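Local coordinates for rhamnonate dehydratase (Gibberella zeae PH-1, PDB 3FXG), which probably dehydrates rhamnonate, a sugar acid, as a magnesium-dependent lyase of the enolase superfamily, at residues A[128-131]-A[132-136]. Numbering follows the deposited sequence.
Sequences LPIA and VISVI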
loop_
_atom_site.group_PDB
_atom_site.type_symbol
_atom_site.label_atom_id
_atom_site.label_comp_id
_atom_site.label_asym_id
_atom_site.label_seq_id
_atom_site.Cartn_x
_atom_site.Cartn_y
_atom_site.Cartn_z
ATOM N N LEU A 128 -11.140 30.488 -13.830
ATOM C CA LEU A 128 -11.961 31.695 -13.955
ATOM C C LEU A 128 -13.376 31.668 -13.371
ATOM O O LEU A 128 -13.761 32.575 -12.633
ATOM C CB LEU A 128 -12.024 32.115 -15.430
ATOM C CG LEU A 128 -12.795 33.400 -15.750
ATOM C CD1 LEU A 128 -12.216 34.564 -14.964
ATOM C CD2 LEU A 128 -12.721 33.675 -17.241
ATOM N N PRO A 129 -14.177 30.644 -13.699
ATOM C CA PRO A 129 -15.540 30.598 -13.153
ATOM C C PRO A 129 -15.554 30.636 -11.627
ATOM O O PRO A 129 -16.422 31.267 -11.013
ATOM C CB PRO A 129 -16.086 29.276 -13.696
ATOM C CG PRO A 129 -15.334 29.102 -14.978
ATOM C CD PRO A 129 -13.932 29.501 -14.591
ATOM N N ILE A 130 -14.583 29.961 -11.020
ATOM C CA ILE A 130 -14.484 29.904 -9.569
ATOM C C ILE A 130 -14.030 31.254 -9.018
ATOM O O ILE A 130 -14.412 31.642 -7.916
ATOM C CB ILE A 130 -13.504 28.790 -9.127
ATOM C CG1 ILE A 130 -13.888 27.470 -9.805
ATOM C CG2 ILE A 130 -13.551 28.618 -7.616
ATOM C CD1 ILE A 130 -15.342 27.063 -9.590
ATOM N N ALA A 131 -13.214 31.966 -9.788
ATOM C CA ALA A 131 -12.759 33.284 -9.370
ATOM C C ALA A 131 -13.985 34.208 -9.299
ATOM O O ALA A 131 -14.091 35.052 -8.407
ATOM C CB ALA A 131 -11.734 33.830 -10.371
ATOM N N VAL A 132 -14.914 34.036 -10.236
ATOM C CA VAL A 132 -16.127 34.855 -10.263
ATOM C C VAL A 132 -16.948 34.588 -9.004
ATOM O O VAL A 132 -17.383 35.516 -8.314
ATOM C CB VAL A 132 -16.996 34.532 -11.500
ATOM C CG1 VAL A 132 -18.289 35.336 -11.456
ATOM C CG2 VAL A 132 -16.217 34.845 -12.776
ATOM N N ILE A 133 -17.152 33.311 -8.708
ATOM C CA ILE A 133 -17.909 32.928 -7.530
ATOM C C ILE A 133 -17.239 33.477 -6.272
ATOM O O ILE A 133 -17.916 33.925 -5.349
ATOM C CB ILE A 133 -18.022 31.392 -7.419
ATOM C CG1 ILE A 133 -18.834 30.851 -8.603
ATOM C CG2 ILE A 133 -18.681 31.008 -6.095
ATOM C CD1 ILE A 133 -18.912 29.334 -8.659
ATOM N N SER A 134 -15.909 33.456 -6.246
ATOM C CA SER A 134 -15.161 33.942 -5.088
ATOM C C SER A 134 -15.451 35.405 -4.773
ATOM O O SER A 134 -15.674 35.769 -3.617
ATOM C CB SER A 134 -13.656 33.773 -5.312
ATOM O OG SER A 134 -13.309 32.416 -5.523
ATOM N N VAL A 135 -15.434 36.246 -5.801
ATOM C CA VAL A 135 -15.681 37.669 -5.608
ATOM C C VAL A 135 -17.117 37.934 -5.161
ATOM O O VAL A 135 -17.368 38.823 -4.346
ATOM C CB VAL A 135 -15.371 38.457 -6.898
ATOM C CG1 VAL A 135 -15.669 39.933 -6.693
ATOM C CG2 VAL A 135 -13.903 38.270 -7.271
ATOM N N ILE A 136 -18.060 37.164 -5.690
ATOM C CA ILE A 136 -19.457 37.333 -5.307
ATOM C C ILE A 136 -19.618 36.967 -3.832
ATOM O O ILE A 136 -20.299 37.667 -3.078
ATOM C CB ILE A 136 -20.384 36.438 -6.162
ATOM C CG1 ILE A 136 -20.418 36.961 -7.601
ATOM C CG2 ILE A 136 -21.786 36.405 -5.560
ATOM C CD1 ILE A 136 -21.166 36.054 -8.576
#
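Two donors of S134 converge on the carbonyl oxygen of I130, one turn earlier, and illustrate how a buried helix can satisfy a hydroxyl from its own backbone. The shorter bond, S134 OG to I130 O, measures 2.7 Å; the backbone hydrogen bond from S134 N to I130 O is 2.9 Å. The two reach the oxygen from opposite faces of the carbonyl plane, the hydroxyl tilted 34° from it. A chi1 of -60° makes this possible, since it sets OG beside its own backbone N and leans it back toward the preceding turn. The same hydroxyl also has a weak hydrogen bond to G303 N.

Ordinary i to i+4 backbone hydrogen bonds accompany this pair: V132 N to L128 O at 3.0 Å, I133 N to P129 O at 3.2 Å and V135 N to A131 O at 3.2 Å.

Apolar branches come close to two of these carbonyl oxygens. V132 CG2 rests 3.3 Å from L128 O, while I133 CG1 comes within 3.4 Å of P129 O. At its end, I133 meets I130 loosely, CD1 to CD1 at 4.3 Å. F113 and M116 of helix 109-119 pack on I133, whereas V93 and F97 of helix 86-101 cover V132, and F67 and V69 of strand 66-73 receive V135.

L128 makes backbone hydrogen bonds to a second subunit. The whole is the first turns of helix 128-148, packed between helices and antiparallel sheet in the N-terminal capping domain characteristic of the enolase superfamily.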